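Local atomic coordinates of MgGH51 (PDB entry 6ZPV), a protein that hydrolyses terminal alpha-L-arabinofuranosyl residues from arabinosides as a fungal alpha-L-arabinofuranosidase of glycoside hydrolase family GH51. Residues L37-Q45 and A51-P59; V74-F84 and T189-L197. One frame throughout, in Å; residues are numbered along the deposited sequence.

Contact 1 (L37-Q45 and A51-P59); sequences LLQNRAFQQ and AAALAAWHP
The side-chain amide of Asn40 reaches over to the backbone of 53-55 and uses both hydrogens of ND2 there, 2.9 Å from ND2 to Ala53 O and 3.0 Å from ND2 to Ala55 O. Both acceptors lie almost in the amide plane, but ND2 meets them differently: it sits on a lone pair in the carbonyl plane of Ala55, yet stands above the carbonyl plane of Ala53. An extended first torsion (CG anti to the backbone N, chi1 -174°) carries the amide out to them, and the twin grip fixes its rotation. The main chain of Asn40 works in the reverse direction. Its O accepts Trp57 NE1 at 2.9 Å in a fairly straight bond (163° at the hydrogen); O lies in the indole plane, while NE1 comes from above the carbonyl plane. Phe43 crosses Trp57 at about a right angle and places its far end over the indole, CZ 3.4 Å above one face and toward the rim. With the planes 33° apart, the pair is oblique, and Phe43 CE1 lies 3.3 Å from Trp57 NE1. In its own plane the phenyl edge faces the Ala53 carbonyl, CD1 being 3.6 Å from Ala53 O. Beside this, Gln39 CB touches Ala56 CB at 3.8 Å, and Gln39 O accepts a hydrogen bond from Asn98 ND2, on strand 93-98. The 37-45 loop thus grips a 3-10 turn (52-54) running into a type II beta turn (Leu54 to Trp57), the entry to edge strand 57-60 of a five-stranded antiparallel sheet.

Contact 2 (V74-F84 and T189-L197); sequences VSNALPNSLQF and TINFAMFSL
Phe84 turns its ring away from its own backbone N (CG anti to it, chi1 165°), whereas Phe192 sets CG anti to the carbonyl carbon (chi1 -67°); both leave the same face of the sheet as Leu82 and Ile190, and with these torsions run side by side, pointing the same way. Phe84 CB lies in plane at the edge of the Phe192 ring, 3.8 Å from CE2, and Ile190 CG2 covers part of one face of that ring. The backbones that carry them pair antiparallel. Leu82 and Phe192 exchange two hydrogen bonds, N to O 2.8 Å each way, as do Phe84 and Ile190 at 2.9 Å. Strands 80-85 and 189-198 are neighbours in a five-stranded antiparallel sheet, and Phe96, from strand 93-98 of a second such sheet, meets Phe84 and Phe192 edge-to-face, as in the core of a beta-sandwich. On the other face Gln83 and Asn191, a non-hydrogen-bonded pair, share a water that donates to Gln83 OE1 and to Asn191 OD1, while Asp70 takes both Asn191 ND2 and Ser81 OG. On the N-terminal side of Ser81, beyond Ala193 on the partner strand, the backbones part and a water bridges them, accepting from Met194 N and donating to Asn80 O. Here apolar contacts take over, Val74 CG1 touching Ala193 CB at 3.6 Å and Leu78 CD1 reaching Met194 SD, also at 3.6 Å. The side chains of Leu82 and Phe195 cross at about a right angle, CD2 of Leu82 coming 4.1 Å from Phe195 CZ.

Contacts 1 and 2 have centres about 11 Å apart and share one neighbourhood, where the 37-45 loop runs past strands 80-85 and 189-198. Two probable hydrogen bonds join them, Leu37 N to Leu197 O and Phe43 O to Asn80 ND2, each 2.9 Å. Trp57 of contact 1 packs on Phe195 of contact 2, with CH2 3.5 Å from CD2, and Gln44 CG lies 3.6 Å from Leu78 CD2. Both contacts belong to the antiparallel-sheet region rather than to the eight-stranded parallel barrel that houses catalysis in this family. An N-acetylglucosamine of a glycan, not an arabinoside substrate, lies about 9 Å from the side chain of Gln39, and one lies about 10 Å from that of Leu78.

Contact 1 (L37-Q45 and A51-P59)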
loop_
_atom_site.group_PDB
_atom_site.type_symbol
_atom_site.label_atom_id
_atom_site.label_comp_id
_atom_site.label_asym_id
_atom_site.label_seq_id
_atom_site.Cartn_x
_atom_site.Cartn_y
_atom_site.Cartn_z
ATOM N N LEU A 37 -15.286 -6.029 -0.186
ATOM C CA LEU A 37 -15.551 -6.563 1.154
ATOM C C LEU A 37 -15.609 -8.076 1.214
ATOM O O LEU A 37 -15.520 -8.623 2.345
ATOM C CB LEU A 37 -16.907 -5.984 1.639
ATOM C CG LEU A 37 -16.888 -4.486 1.819
ATOM C CD1 LEU A 37 -18.275 -3.925 2.060
ATOM C CD2 LEU A 37 -15.937 -4.079 2.928
ATOM N N LEU A 38 -15.802 -8.759 0.102
ATOM C CA LEU A 38 -15.911 -10.207 0.099
ATOM C C LEU A 38 -14.537 -10.848 -0.113
ATOM O O LEU A 38 -13.840 -10.475 -1.061
ATOM C CB LEU A 38 -16.879 -10.724 -0.957
ATOM C CG LEU A 38 -18.245 -10.056 -0.970
ATOM C CD1 LEU A 38 -19.134 -10.684 -2.010
ATOM C CD2 LEU A 38 -18.916 -10.101 0.386
ATOM N N GLN A 39 -14.161 -11.783 0.720
ATOM C CA GLN A 39 -12.891 -12.515 0.605
ATOM C C GLN A 39 -13.129 -13.718 -0.321
ATOM O O GLN A 39 -14.169 -14.344 -0.275
ATOM C CB GLN A 39 -12.345 -12.881 1.968
ATOM C CG GLN A 39 -11.064 -13.652 1.917
ATOM C CD GLN A 39 -10.390 -13.875 3.248
ATOM O OE1 GLN A 39 -11.017 -13.711 4.373
ATOM N NE2 GLN A 39 -9.184 -14.312 3.206
ATOM N N ASN A 40 -12.150 -14.038 -1.154
ATOM C CA ASN A 40 -12.278 -15.187 -2.061
ATOM C C ASN A 40 -13.546 -15.016 -2.931
ATOM O O ASN A 40 -14.355 -15.962 -3.094
ATOM C CB ASN A 40 -12.250 -16.514 -1.279
ATOM C CG ASN A 40 -12.239 -17.759 -2.140
ATOM O OD1 ASN A 40 -11.766 -17.724 -3.302
ATOM N ND2 ASN A 40 -12.682 -18.887 -1.556
ATOM N N ARG A 41 -13.714 -13.820 -3.474
ATOM C CA ARG A 41 -14.974 -13.416 -4.109
ATOM C C ARG A 41 -15.307 -14.178 -5.382
ATOM O O ARG A 41 -16.471 -14.257 -5.770
ATOM C CB ARG A 41 -14.977 -11.928 -4.387
ATOM C CG ARG A 41 -14.056 -11.464 -5.515
ATOM C CD ARG A 41 -14.100 -9.958 -5.715
ATOM N NE ARG A 41 -13.213 -9.534 -6.750
ATOM C CZ ARG A 41 -12.907 -8.279 -7.032
ATOM N NH1 ARG A 41 -13.505 -7.276 -6.398
ATOM N NH2 ARG A 41 -12.014 -7.984 -7.973
ATOM N N ALA A 42 -14.275 -14.678 -6.061
ATOM C CA ALA A 42 -14.464 -15.312 -7.379
ATOM C C ALA A 42 -13.686 -16.611 -7.473
ATOM O O ALA A 42 -13.482 -17.134 -8.578
ATOM C CB ALA A 42 -14.074 -14.350 -8.478
ATOM N N PHE A 43 -13.313 -17.201 -6.337
ATOM C CA PHE A 43 -12.703 -18.538 -6.294
ATOM C C PHE A 43 -11.442 -18.547 -7.168
ATOM O O PHE A 43 -11.097 -19.576 -7.772
ATOM C CB PHE A 43 -13.714 -19.616 -6.699
ATOM C CG PHE A 43 -15.005 -19.446 -5.913
ATOM C CD1 PHE A 43 -15.099 -19.779 -4.587
ATOM C CD2 PHE A 43 -16.080 -18.793 -6.487
ATOM C CE1 PHE A 43 -16.229 -19.455 -3.845
ATOM C CE2 PHE A 43 -17.191 -18.467 -5.752
ATOM C CZ PHE A 43 -17.266 -18.784 -4.451
ATOM N N GLN A 44 -10.704 -17.440 -7.192
ATOM C CA GLN A 44 -9.539 -17.408 -8.066
ATOM C C GLN A 44 -8.384 -18.210 -7.452
ATOM O O GLN A 44 -8.076 -18.123 -6.256
ATOM C CB GLN A 44 -9.037 -15.965 -8.215
ATOM C CG GLN A 44 -9.942 -15.143 -9.129
ATOM C CD GLN A 44 -9.751 -13.640 -8.906
ATOM O OE1 GLN A 44 -10.097 -13.127 -7.819
ATOM N NE2 GLN A 44 -9.178 -12.913 -9.882
ATOM N N GLN A 45 -7.760 -19.004 -8.321
ATOM C CA GLN A 45 -6.496 -19.703 -7.981
ATOM C C GLN A 45 -6.651 -20.648 -6.809
ATOM O O GLN A 45 -5.679 -20.840 -6.054
ATOM C CB GLN A 45 -5.349 -18.701 -7.761
ATOM C CG GLN A 45 -5.110 -17.758 -8.940
ATOM C CD GLN A 45 -4.699 -18.409 -10.227
ATOM O OE1 GLN A 45 -4.289 -19.579 -10.263
ATOM N NE2 GLN A 45 -4.792 -17.671 -11.301
ATOM N N ALA A 51 -11.724 -27.915 0.811
ATOM C CA ALA A 51 -12.159 -26.992 1.864
ATOM C C ALA A 51 -11.508 -25.637 1.605
ATOM O O ALA A 51 -12.192 -24.616 1.767
ATOM C CB ALA A 51 -11.810 -27.572 3.210
ATOM N N ALA A 52 -10.247 -25.588 1.203
ATOM C CA ALA A 52 -9.561 -24.307 1.007
ATOM C C ALA A 52 -10.251 -23.498 -0.081
ATOM O O ALA A 52 -10.302 -22.250 0.012
ATOM C CB ALA A 52 -8.092 -24.468 0.732
ATOM N N ALA A 53 -10.822 -24.147 -1.083
ATOM C CA ALA A 53 -11.534 -23.411 -2.152
ATOM C C ALA A 53 -12.746 -22.673 -1.601
ATOM O O ALA A 53 -13.156 -21.662 -2.214
ATOM C CB ALA A 53 -11.933 -24.318 -3.273
ATOM N N LEU A 54 -13.348 -23.156 -0.517
ATOM C CA LEU A 54 -14.511 -22.561 0.123
ATOM C C LEU A 54 -14.114 -21.536 1.198
ATOM O O LEU A 54 -14.976 -21.049 1.936
ATOM C CB LEU A 54 -15.427 -23.633 0.742
ATOM C CG LEU A 54 -16.236 -24.409 -0.273
ATOM C CD1 LEU A 54 -16.778 -25.703 0.362
ATOM C CD2 LEU A 54 -17.386 -23.581 -0.775
ATOM N N ALA A 55 -12.835 -21.177 1.299
ATOM C CA ALA A 55 -12.391 -20.218 2.321
ATOM C C ALA A 55 -13.266 -18.965 2.299
ATOM O O ALA A 55 -13.517 -18.380 1.241
ATOM C CB ALA A 55 -10.958 -19.807 2.085
ATOM N N ALA A 56 -13.696 -18.544 3.501
ATOM C CA ALA A 56 -14.542 -17.371 3.756
ATOM C C ALA A 56 -16.039 -17.612 3.538
ATOM O O ALA A 56 -16.826 -16.727 3.926
ATOM C CB ALA A 56 -14.068 -16.127 3.078
ATOM N N TRP A 57 -16.421 -18.734 2.895
ATOM C CA TRP A 57 -17.816 -19.030 2.543
ATOM C C TRP A 57 -18.396 -20.067 3.486
ATOM O O TRP A 57 -17.715 -21.060 3.812
ATOM C CB TRP A 57 -17.929 -19.503 1.097
ATOM C CG TRP A 57 -17.509 -18.512 0.090
ATOM C CD1 TRP A 57 -16.295 -18.341 -0.501
ATOM C CD2 TRP A 57 -18.324 -17.487 -0.466
ATOM N NE1 TRP A 57 -16.310 -17.309 -1.385
ATOM C CE2 TRP A 57 -17.557 -16.743 -1.404
ATOM C CE3 TRP A 57 -19.666 -17.099 -0.262
ATOM C CZ2 TRP A 57 -18.088 -15.683 -2.158
ATOM C CZ3 TRP A 57 -20.177 -16.025 -0.984
ATOM C CH2 TRP A 57 -19.391 -15.341 -1.905
ATOM N N HIS A 58 -19.660 -19.944 3.860
ATOM C CA HIS A 58 -20.293 -20.846 4.814
ATOM C C HIS A 58 -21.738 -21.070 4.441
ATOM O O HIS A 58 -22.421 -20.131 4.012
ATOM C CB HIS A 58 -20.232 -20.202 6.228
ATOM C CG HIS A 58 -18.863 -19.820 6.650
ATOM N ND1 HIS A 58 -17.959 -20.736 7.139
ATOM C CD2 HIS A 58 -18.231 -18.621 6.550
ATOM C CE1 HIS A 58 -16.799 -20.093 7.349
ATOM N NE2 HIS A 58 -16.947 -18.800 7.009
ATOM N N PRO A 59 -22.299 -22.270 4.679
ATOM C CA PRO A 59 -23.721 -22.472 4.391
ATOM C C PRO A 59 -24.607 -21.758 5.385
ATOM O O PRO A 59 -24.250 -21.559 6.535
ATOM C CB PRO A 59 -23.862 -23.991 4.521
ATOM C CG PRO A 59 -22.770 -24.388 5.486
ATOM C CD PRO A 59 -21.613 -23.462 5.203
#

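Contact 2 (V74-F84 and T189-L197)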
loop_
_atom_site.group_PDB
_atom_site.type_symbol
_atom_site.label_atom_id
_atom_site.label_comp_id
_atom_site.label_asym_id
_atom_site.label_seq_id
_atom_site.Cartn_x
_atom_site.Cartn_y
_atom_site.Cartn_z
ATOM N N VAL A 74 -18.172 -18.680 -16.117
ATOM C CA VAL A 74 -18.618 -17.329 -16.431
ATOM C C VAL A 74 -17.670 -16.637 -17.404
ATOM O O VAL A 74 -18.099 -15.901 -18.272
ATOM C CB VAL A 74 -18.872 -16.522 -15.144
ATOM C CG1 VAL A 74 -17.581 -16.082 -14.420
ATOM C CG2 VAL A 74 -19.734 -15.295 -15.445
ATOM N N SER A 75 -16.401 -16.893 -17.245
ATOM C CA SER A 75 -15.329 -16.468 -18.139
ATOM C C SER A 75 -14.187 -17.451 -17.992
ATOM O O SER A 75 -14.022 -18.063 -16.934
ATOM C CB SER A 75 -14.891 -15.073 -17.775
ATOM O OG SER A 75 -14.187 -15.138 -16.542
ATOM N N ASN A 76 -13.357 -17.584 -19.035
ATOM C CA ASN A 76 -12.234 -18.509 -18.887
ATOM C C ASN A 76 -11.210 -17.949 -17.892
ATOM O O ASN A 76 -10.395 -18.749 -17.387
ATOM C CB ASN A 76 -11.617 -18.886 -20.200
ATOM C CG ASN A 76 -12.367 -19.984 -20.920
ATOM O OD1 ASN A 76 -11.717 -21.028 -21.309
ATOM N ND2 ASN A 76 -13.604 -19.797 -21.183
ATOM N N ALA A 77 -11.226 -16.666 -17.580
ATOM C CA ALA A 77 -10.338 -16.104 -16.542
ATOM C C ALA A 77 -10.806 -16.519 -15.138
ATOM O O ALA A 77 -10.008 -16.381 -14.216
ATOM C CB ALA A 77 -10.277 -14.596 -16.646
ATOM N N LEU A 78 -12.046 -16.945 -15.003
ATOM C CA LEU A 78 -12.685 -17.315 -13.732
ATOM C C LEU A 78 -13.288 -18.701 -13.879
ATOM O O LEU A 78 -14.532 -18.869 -13.895
ATOM C CB LEU A 78 -13.742 -16.261 -13.321
ATOM C CG LEU A 78 -13.180 -14.837 -13.112
ATOM C CD1 LEU A 78 -14.350 -13.880 -12.837
ATOM C CD2 LEU A 78 -12.158 -14.790 -11.972
ATOM N N PRO A 79 -12.424 -19.738 -13.935
ATOM C CA PRO A 79 -12.929 -21.079 -14.267
ATOM C C PRO A 79 -13.717 -21.771 -13.159
ATOM O O PRO A 79 -14.366 -22.790 -13.440
ATOM C CB PRO A 79 -11.629 -21.849 -14.556
ATOM C CG PRO A 79 -10.579 -21.128 -13.728
ATOM C CD PRO A 79 -10.972 -19.691 -13.892
ATOM N N ASN A 80 -13.660 -21.244 -11.929
ATOM C CA ASN A 80 -14.341 -21.878 -10.805
ATOM C C ASN A 80 -15.643 -21.175 -10.508
ATOM O O ASN A 80 -15.762 -19.979 -10.604
ATOM C CB ASN A 80 -13.417 -21.836 -9.580
ATOM C CG ASN A 80 -12.145 -22.664 -9.730
ATOM O OD1 ASN A 80 -12.139 -23.671 -10.460
ATOM N ND2 ASN A 80 -11.086 -22.227 -9.019
ATOM N N SER A 81 -16.617 -21.985 -10.079
ATOM C CA SER A 81 -17.935 -21.542 -9.642
ATOM C C SER A 81 -18.287 -22.127 -8.281
ATOM O O SER A 81 -17.797 -23.224 -7.940
ATOM C CB SER A 81 -19.033 -21.934 -10.633
ATOM O OG SER A 81 -18.815 -21.311 -11.873
ATOM N N LEU A 82 -19.156 -21.448 -7.547
ATOM C CA LEU A 82 -19.780 -22.003 -6.343
ATOM C C LEU A 82 -21.035 -22.762 -6.800
ATOM O O LEU A 82 -21.984 -22.146 -7.294
ATOM C CB LEU A 82 -20.091 -20.893 -5.361
ATOM C CG LEU A 82 -20.737 -21.317 -4.070
ATOM C CD1 LEU A 82 -19.769 -22.141 -3.219
ATOM C CD2 LEU A 82 -21.229 -20.096 -3.297
ATOM N N GLN A 83 -21.046 -24.050 -6.558
ATOM C CA GLN A 83 -22.223 -24.885 -6.794
ATOM C C GLN A 83 -23.024 -24.940 -5.477
ATOM O O GLN A 83 -22.529 -25.463 -4.457
ATOM C CB GLN A 83 -21.788 -26.285 -7.218
ATOM C CG GLN A 83 -22.966 -27.207 -7.453
ATOM C CD GLN A 83 -22.445 -28.597 -7.738
ATOM O OE1 GLN A 83 -22.325 -28.975 -8.930
ATOM N NE2 GLN A 83 -22.024 -29.292 -6.669
ATOM N N PHE A 84 -24.223 -24.395 -5.529
ATOM C CA PHE A 84 -25.178 -24.279 -4.410
ATOM C C PHE A 84 -26.376 -25.180 -4.646
ATOM O O PHE A 84 -27.043 -25.063 -5.649
ATOM C CB PHE A 84 -25.631 -22.820 -4.294
ATOM C CG PHE A 84 -26.859 -22.586 -3.454
ATOM C CD1 PHE A 84 -26.852 -22.795 -2.082
ATOM C CD2 PHE A 84 -28.039 -22.189 -4.036
ATOM C CE1 PHE A 84 -27.989 -22.574 -1.326
ATOM C CE2 PHE A 84 -29.185 -21.940 -3.264
ATOM C CZ PHE A 84 -29.131 -22.117 -1.899
ATOM N N THR A 189 -30.378 -26.645 -7.889
ATOM C CA THR A 189 -28.926 -26.345 -7.916
ATOM C C THR A 189 -28.705 -25.078 -8.750
ATOM O O THR A 189 -29.304 -24.942 -9.840
ATOM C CB THR A 189 -28.106 -27.481 -8.498
ATOM O OG1 THR A 189 -28.257 -28.629 -7.693
ATOM C CG2 THR A 189 -26.638 -27.135 -8.616
ATOM N N ILE A 190 -27.943 -24.137 -8.218
ATOM C CA ILE A 190 -27.574 -22.910 -8.928
ATOM C C ILE A 190 -26.046 -22.799 -8.886
ATOM O O ILE A 190 -25.422 -23.058 -7.829
ATOM C CB ILE A 190 -28.207 -21.651 -8.271
ATOM C CG1 ILE A 190 -29.738 -21.790 -8.175
ATOM C CG2 ILE A 190 -27.815 -20.421 -9.055
ATOM C CD1 ILE A 190 -30.403 -20.705 -7.365
ATOM N N ASN A 191 -25.436 -22.423 -10.006
ATOM C CA ASN A 191 -23.995 -22.118 -10.056
ATOM C C ASN A 191 -23.838 -20.584 -9.956
ATOM O O ASN A 191 -24.545 -19.829 -10.654
ATOM C CB ASN A 191 -23.312 -22.598 -11.312
ATOM C CG ASN A 191 -23.147 -24.105 -11.442
ATOM O OD1 ASN A 191 -23.706 -24.860 -10.645
ATOM N ND2 ASN A 191 -22.391 -24.527 -12.477
ATOM N N PHE A 192 -22.870 -20.158 -9.120
ATOM C CA PHE A 192 -22.569 -18.734 -8.922
ATOM C C PHE A 192 -21.119 -18.446 -9.238
ATOM O O PHE A 192 -20.258 -19.340 -9.039
ATOM C CB PHE A 192 -22.846 -18.320 -7.466
ATOM C CG PHE A 192 -24.283 -18.331 -7.021
ATOM C CD1 PHE A 192 -25.045 -17.206 -7.172
ATOM C CD2 PHE A 192 -24.850 -19.468 -6.403
ATOM C CE1 PHE A 192 -26.364 -17.197 -6.734
ATOM C CE2 PHE A 192 -26.156 -19.420 -5.969
ATOM C CZ PHE A 192 -26.909 -18.296 -6.129
ATOM N N ALA A 193 -20.834 -17.224 -9.624
ATOM C CA ALA A 193 -19.453 -16.814 -9.880
ATOM C C ALA A 193 -19.340 -15.317 -9.663
ATOM O O ALA A 193 -20.340 -14.595 -9.724
ATOM C CB ALA A 193 -19.010 -17.196 -11.295
ATOM N N MET A 194 -18.088 -14.864 -9.507
ATOM C CA MET A 194 -17.775 -13.419 -9.561
ATOM C C MET A 194 -18.727 -12.611 -8.674
ATOM O O MET A 194 -19.434 -11.706 -9.124
ATOM C CB MET A 194 -17.770 -12.921 -11.015
ATOM C CG MET A 194 -17.214 -11.559 -11.277
ATOM S SD MET A 194 -15.530 -11.250 -10.662
ATOM C CE MET A 194 -15.868 -10.228 -9.216
ATOM N N PHE A 195 -18.647 -12.870 -7.379
ATOM C CA PHE A 195 -19.367 -12.053 -6.383
ATOM C C PHE A 195 -18.619 -10.774 -6.098
ATOM O O PHE A 195 -17.391 -10.721 -6.196
ATOM C CB PHE A 195 -19.461 -12.834 -5.074
ATOM C CG PHE A 195 -20.290 -14.094 -5.099
ATOM C CD1 PHE A 195 -21.648 -14.043 -4.779
ATOM C CD2 PHE A 195 -19.745 -15.335 -5.358
ATOM C CE1 PHE A 195 -22.437 -15.193 -4.692
ATOM C CE2 PHE A 195 -20.535 -16.491 -5.286
ATOM C CZ PHE A 195 -21.864 -16.421 -4.963
ATOM N N SER A 196 -19.348 -9.768 -5.617
ATOM C CA SER A 196 -18.694 -8.534 -5.179
ATOM C C SER A 196 -19.592 -7.754 -4.215
ATOM O O SER A 196 -20.816 -7.693 -4.432
ATOM C CB SER A 196 -18.353 -7.658 -6.379
ATOM O OG SER A 196 -17.718 -6.432 -6.002
ATOM N N LEU A 197 -19.001 -7.128 -3.210
ATOM C CA LEU A 197 -19.694 -6.190 -2.359
ATOM C C LEU A 197 -18.784 -5.008 -2.072
ATOM O O LEU A 197 -17.705 -5.199 -1.493
ATOM C CB LEU A 197 -20.146 -6.840 -1.037
ATOM C CG LEU A 197 -20.958 -5.932 -0.121
ATOM C CD1 LEU A 197 -22.341 -5.661 -0.649
ATOM C CD2 LEU A 197 -21.049 -6.486 1.290
HETATM O O HOH W 1 -15.987 -17.095 -9.915
HETATM O O HOH W 2 -23.613 -27.586 -10.927
#